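Local coordinates for probable aminotransferase (Pseudomonas aeruginosa, PDB 5YKR), which is a probable class-III aminotransferase of the pyridoxal-phosphate-dependent family, carrying its cofactor covalently attached to a lysine side chain, at residues A[243-246]-A[247-251]; A[298-301]-A[302-305]. All coordinates share one frame; numbering follows the deposited sequence.

Contact 1. Residues A[243-246]-A[247-251]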
ATOM      1  N   ALA A 243      23.496   1.310  21.812  1.00 16.82           N
ATOM      2  CA  ALA A 243      24.807   0.732  21.660  1.00 18.28           C
ATOM      3  C   ALA A 243      24.752  -0.782  21.845  1.00 17.32           C
ATOM      4  O   ALA A 243      25.338  -1.515  21.070  1.00 18.37           O
ATOM      5  CB  ALA A 243      25.772   1.359  22.642  1.00 20.69           C
ATOM      6  N   GLY A 244      23.984  -1.240  22.827  1.00 18.14           N
ATOM      7  CA  GLY A 244      23.821  -2.677  23.082  1.00 17.89           C
ATOM      8  C   GLY A 244      23.059  -3.391  21.993  1.00 16.62           C
ATOM      9  O   GLY A 244      23.393  -4.483  21.576  1.00 16.76           O
ATOM     10  N   LEU A 245      21.988  -2.746  21.527  1.00 15.60           N
ATOM     11  CA  LEU A 245      21.201  -3.262  20.428  1.00 15.05           C
ATOM     12  C   LEU A 245      22.069  -3.448  19.191  1.00 14.68           C
ATOM     13  O   LEU A 245      21.987  -4.465  18.494  1.00 14.29           O
ATOM     14  CB  LEU A 245      20.011  -2.325  20.173  1.00 15.14           C
ATOM     15  CG  LEU A 245      19.161  -2.600  18.906  1.00 14.02           C
ATOM     16  CD1 LEU A 245      18.533  -3.986  18.961  1.00 14.55           C
ATOM     17  CD2 LEU A 245      18.085  -1.526  18.826  1.00 14.22           C
ATOM     18  N   ARG A 246      22.868  -2.438  18.882  1.00 14.91           N
ATOM     19  CA  ARG A 246      23.719  -2.521  17.698  1.00 14.95           C
ATOM     20  C   ARG A 246      24.773  -3.610  17.864  1.00 14.49           C
ATOM     21  O   ARG A 246      25.050  -4.332  16.927  1.00 16.00           O
ATOM     22  CB  ARG A 246      24.340  -1.159  17.390  1.00 14.93           C
ATOM     23  CG  ARG A 246      25.315  -1.138  16.249  1.00 15.46           C
ATOM     24  CD  ARG A 246      24.662  -1.326  14.882  1.00 16.05           C
ATOM     25  NE  ARG A 246      24.239  -2.712  14.633  1.00 14.37           N
ATOM     26  CZ  ARG A 246      23.863  -3.182  13.451  1.00 14.64           C
ATOM     27  NH1 ARG A 246      23.778  -2.365  12.401  1.00 15.18           N
ATOM     28  NH2 ARG A 246      23.563  -4.463  13.305  1.00 15.54           N
ATOM     29  N   GLU A 247      25.389  -3.674  19.053  1.00 16.40           N
ATOM     30  CA  GLU A 247      26.415  -4.667  19.301  1.00 19.66           C
ATOM     31  C   GLU A 247      25.872  -6.104  19.215  1.00 17.99           C
ATOM     32  O   GLU A 247      26.488  -6.966  18.578  1.00 19.56           O
ATOM     33  CB  GLU A 247      27.167  -4.367  20.602  1.00 22.36           C
ATOM     34  CG  GLU A 247      28.416  -5.242  20.828  1.00 26.86           C
ATOM     35  CD  GLU A 247      28.126  -6.645  21.380  1.00 32.86           C
ATOM     36  OE1 GLU A 247      27.107  -6.837  22.112  1.00 33.46           O
ATOM     37  OE2 GLU A 247      28.891  -7.583  21.091  1.00 39.54           O
ATOM     38  N   LEU A 248      24.732  -6.366  19.876  1.00 16.91           N
ATOM     39  CA  LEU A 248      24.152  -7.713  19.879  1.00 17.71           C
ATOM     40  C   LEU A 248      23.762  -8.176  18.476  1.00 16.40           C
ATOM     41  O   LEU A 248      23.985  -9.317  18.121  1.00 16.29           O
ATOM     42  CB  LEU A 248      22.916  -7.744  20.792  1.00 17.78           C
ATOM     43  CG  LEU A 248      23.175  -7.775  22.317  1.00 21.16           C
ATOM     44  CD1 LEU A 248      21.909  -7.620  23.087  1.00 24.21           C
ATOM     45  CD2 LEU A 248      23.802  -9.055  22.677  1.00 26.94           C
ATOM     46  N   THR A 249      23.140  -7.272  17.701  1.00 14.82           N
ATOM     47  CA  THR A 249      22.751  -7.669  16.383  1.00 14.71           C
ATOM     48  C   THR A 249      23.977  -7.922  15.493  1.00 14.82           C
ATOM     49  O   THR A 249      23.995  -8.875  14.711  1.00 17.46           O
ATOM     50  CB  THR A 249      21.775  -6.652  15.734  1.00 13.93           C
ATOM     51  OG1 THR A 249      22.311  -5.326  15.781  1.00 14.35           O
ATOM     52  CG2 THR A 249      20.382  -6.695  16.391  1.00 14.36           C
ATOM     53  N   ARG A 250      25.038  -7.117  15.648  1.00 17.15           N
ATOM     54  CA  ARG A 250      26.281  -7.426  14.928  1.00 19.77           C
ATOM     55  C   ARG A 250      26.851  -8.785  15.298  1.00 19.94           C
ATOM     56  O   ARG A 250      27.189  -9.596  14.405  1.00 20.52           O
ATOM     57  CB  ARG A 250      27.316  -6.356  15.157  1.00 21.62           C
ATOM     58  CG  ARG A 250      27.037  -5.219  14.235  1.00 24.74           C
ATOM     59  CD  ARG A 250      27.859  -4.038  14.595  1.00 28.06           C
ATOM     60  NE  ARG A 250      27.680  -2.992  13.612  1.00 27.99           N
ATOM     61  CZ  ARG A 250      28.027  -1.727  13.823  1.00 32.87           C
ATOM     62  NH1 ARG A 250      28.537  -1.333  15.002  1.00 29.26           N
ATOM     63  NH2 ARG A 250      27.816  -0.820  12.863  1.00 35.67           N
ATOM     64  N   ARG A 251      26.886  -9.060  16.598  1.00 18.65           N
ATOM     65  CA  ARG A 251      27.532 -10.273  17.089  1.00 20.69           C
ATOM     66  C   ARG A 251      26.812 -11.520  16.602  1.00 21.56           C
ATOM     67  O   ARG A 251      27.432 -12.513  16.239  1.00 26.72           O
ATOM     68  CB  ARG A 251      27.621 -10.208  18.600  1.00 22.92           C
ATOM     69  CG  ARG A 251      28.276 -11.451  19.211  1.00 25.62           C
ATOM     70  CD  ARG A 251      28.956 -11.207  20.519  1.00 29.00           C
ATOM     71  NE  ARG A 251      28.237 -10.311  21.411  1.00 27.97           N
ATOM     72  CZ  ARG A 251      27.279 -10.632  22.267  1.00 31.79           C
ATOM     73  NH1 ARG A 251      26.847 -11.889  22.414  1.00 33.26           N
ATOM     74  NH2 ARG A 251      26.762  -9.663  23.004  1.00 34.48           N
TER
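Arg246 and Arg250, one turn apart on helix 241-251, form an offset (parallel-displaced) stack of their guanidinium groups, centres 4.4 Å apart and planes only 8° from parallel. The pairing is easiest to understand by following Arg246 outward. CB meets just the adjoining backbone at Glu247 N. CG, set opposite the backbone N (chi1 176°), then passes 3.5 Å from Arg250 NH1, and CD sits over the centre of the Arg250 guanidinium, in contact with its CZ. Bends at chi2 and chi3 turn the chain toward the C-terminal end of the helix, which carries NE to 3.6 Å from Arg250 NE, over the rim of the Arg246 group, and swings the far end over toward Thr249. There Arg246 NH2 donates to Thr249 OG1 across 2.9 Å, a bent bond whose acceptor lies 33° out of the Arg246 guanidinium plane. The hydroxyl also lies near Leu245 O and Arg246 O.

Acidic partners probably make the stack possible: Arg246 NH2 forms a salt bridge with Asp280 and Arg250 NH2 with Glu278, while Arg246 NH1 donates to the backbone oxygen of Glu278. On another flank of the helix Arg251 grips Glu247 side-on, its NE meeting Glu247 OE2 at 2.8 Å nearly in the guanidinium plane and its NH2 meeting OE1, each oxygen using its syn lone pair.

Within the beta-alpha-beta unit formed by strand 220-225, this helix and strand 255-259, Leu245 and Thr249 pack on Val223 and Leu256 of the two strands. Leu248 packs on Leu208 and Leu211 of helix 208-215, and Leu245 also touches Leu211; the salt bridge from Arg251 to Glu212 ties the two helices further.

Contact 2. Residues A[298-301]-A[302-305]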
ATOM      1  N   GLY A 298      15.722   1.817   2.912  1.00  8.14           N
ATOM      2  CA  GLY A 298      17.135   1.805   2.529  1.00  7.78           C
ATOM      3  C   GLY A 298      17.925   0.755   3.258  1.00  8.55           C
ATOM      4  O   GLY A 298      17.481   0.274   4.295  1.00  9.48           O
ATOM      5  N   CYS A 299      19.064   0.365   2.662  1.00  7.91           N
ATOM      6  CA  CYS A 299      19.932  -0.609   3.311  1.00  8.31           C
ATOM      7  C   CYS A 299      21.373  -0.319   3.057  1.00  8.90           C
ATOM      8  O   CYS A 299      21.751   0.390   2.099  1.00  9.61           O
ATOM      9  CB  CYS A 299      19.583  -2.014   2.878  1.00 10.22           C
ATOM     10  SG  CYS A 299      19.949  -2.444   1.154  1.00  9.73           S
ATOM     11  N   SER A 300      22.187  -0.877   3.937  1.00  8.51           N
ATOM     12  CA  SER A 300      23.659  -0.749   3.803  1.00  8.61           C
ATOM     13  C   SER A 300      24.166  -1.513   2.582  1.00  8.78           C
ATOM     14  O   SER A 300      23.494  -2.413   2.056  1.00  9.81           O
ATOM     15  CB  SER A 300      24.354  -1.282   5.039  1.00  9.53           C
ATOM     16  OG  SER A 300      24.239  -2.706   5.080  1.00 10.41           O
ATOM     17  N   GLN A 301      25.365  -1.174   2.129  1.00  9.58           N
ATOM     18  CA  GLN A 301      25.982  -1.949   1.059  1.00 10.35           C
ATOM     19  C   GLN A 301      26.158  -3.419   1.467  1.00  9.60           C
ATOM     20  O   GLN A 301      25.984  -4.300   0.626  1.00 10.38           O
ATOM     21  CB  GLN A 301      27.332  -1.352   0.644  1.00 11.86           C
ATOM     22  CG  GLN A 301      28.022  -2.171  -0.463  1.00 13.27           C
ATOM     23  CD  GLN A 301      29.182  -1.520  -1.108  1.00 19.08           C
ATOM     24  OE1 GLN A 301      29.153  -0.380  -1.464  1.00 29.20           O
ATOM     25  NE2 GLN A 301      30.162  -2.331  -1.398  1.00 28.12           N
ATOM     26  N   ALA A 302      26.533  -3.701   2.718  1.00 10.31           N
ATOM     27  CA  ALA A 302      26.703  -5.072   3.148  1.00 10.62           C
ATOM     28  C   ALA A 302      25.416  -5.872   3.022  1.00 10.41           C
ATOM     29  O   ALA A 302      25.423  -7.027   2.540  1.00 12.19           O
ATOM     30  CB  ALA A 302      27.240  -5.112   4.586  1.00 11.96           C
ATOM     31  N   GLN A 303      24.289  -5.250   3.361  1.00 10.18           N
ATOM     32  CA  GLN A 303      23.010  -5.948   3.205  1.00  9.36           C
ATOM     33  C   GLN A 303      22.672  -6.122   1.717  1.00  9.44           C
ATOM     34  O   GLN A 303      22.165  -7.175   1.301  1.00 10.21           O
ATOM     35  CB  GLN A 303      21.874  -5.221   3.938  1.00 10.32           C
ATOM     36  CG  GLN A 303      21.998  -5.125   5.438  1.00 11.76           C
ATOM     37  CD  GLN A 303      22.208  -6.449   6.119  1.00 12.68           C
ATOM     38  OE1 GLN A 303      21.466  -7.409   5.873  1.00 14.89           O
ATOM     39  NE2 GLN A 303      23.184  -6.494   7.032  1.00 15.37           N
ATOM     40  N   ALA A 304      22.892  -5.071   0.930  1.00  9.23           N
ATOM     41  CA  ALA A 304      22.613  -5.127  -0.508  1.00  9.86           C
ATOM     42  C   ALA A 304      23.361  -6.299  -1.153  1.00 10.16           C
ATOM     43  O   ALA A 304      22.770  -7.060  -1.931  1.00  9.83           O
ATOM     44  CB  ALA A 304      22.967  -3.799  -1.181  1.00 10.84           C
ATOM     45  N   GLU A 305      24.640  -6.503  -0.811  1.00 10.38           N
ATOM     46  CA  GLU A 305      25.378  -7.586  -1.419  1.00 10.95           C
ATOM     47  C   GLU A 305      24.813  -8.952  -1.042  1.00 11.00           C
ATOM     48  O   GLU A 305      24.809  -9.887  -1.866  1.00 11.39           O
ATOM     49  CB  GLU A 305      26.885  -7.490  -1.120  1.00 11.25           C
ATOM     50  CG  GLU A 305      27.509  -6.298  -1.825  1.00 12.05           C
ATOM     51  CD  GLU A 305      28.961  -6.136  -1.617  1.00 14.34           C
ATOM     52  OE1 GLU A 305      29.553  -7.054  -0.985  1.00 16.60           O
ATOM     53  OE2 GLU A 305      29.543  -5.162  -2.154  1.00 13.54           O
TER
HETATM   54  O   HOH W   1      24.935  -3.801   7.385  1.00 15.09           O
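Ser300 is the N-cap of helix 301-310, the capping serine of a strand-to-helix junction, and its side chain turns back to meet the backbone of Gln303. A chi1 of 71° tucks OG over the serine's own backbone, from where it accepts from Gln303 N at 3.1 Å with an N-H...O angle of 160°. The same oxygen lies 3.3 Å from Gln303 CG, so the serine hydroxyl rests against that carbon while capping the backbone N-H. The first helical backbone bonds follow, Ala304 N to Ser300 O and Glu305 N to Gln301 O.

On another side of the turn, Gln301 and Glu305 run at a slant past each other. Both chains reach out straight, and their terminal amide and carboxylate planes are inclined by 36°. Gln301 NE2 reaches Glu305 OE2 at 3.0 Å, but the bond is bent and weak, a surface link rather than a firm tie.

Cys299, the last residue of strand 295-299, points its side chain toward the helix, where SG lies 4.0 Å from Ala304 CB. Leu42 of the second subunit packs on both residues, which places this small apolar patch at the dimer interface. Tyr132 of the neighbouring strand 132-136 touches Gln301 and Ala304, and Phe281 lies against Cys299 and Gln303.

The bend of Gln303 at chi2 brings its amide round to a water molecule, which accepts from Gln303 NE2 at 3.2 Å and lies 2.6 Å from Ser300 OG, closing a water bridge beside the capping bond.

The two contacts follow one another along the chain, contact 1 in helix 241-251 and contact 2 at the junction of strand 295-299 with helix 301-310. Their centres are about 17 Å apart and their nearest atoms about 7 Å, without touching. Both are built on the same mixed seven-stranded sheet, contact 1 on a helix packed against it and contact 2 at the end of strand 295-299, which strand 281-284 separates from 255-259. Asp280, just before strand 281-284, joins the two neighbourhoods, forming a salt bridge with Arg246 and a backbone hydrogen bond with Ser300. Contact 2 alone extends to the second subunit, so together they span from a covering helix to the dimer interface.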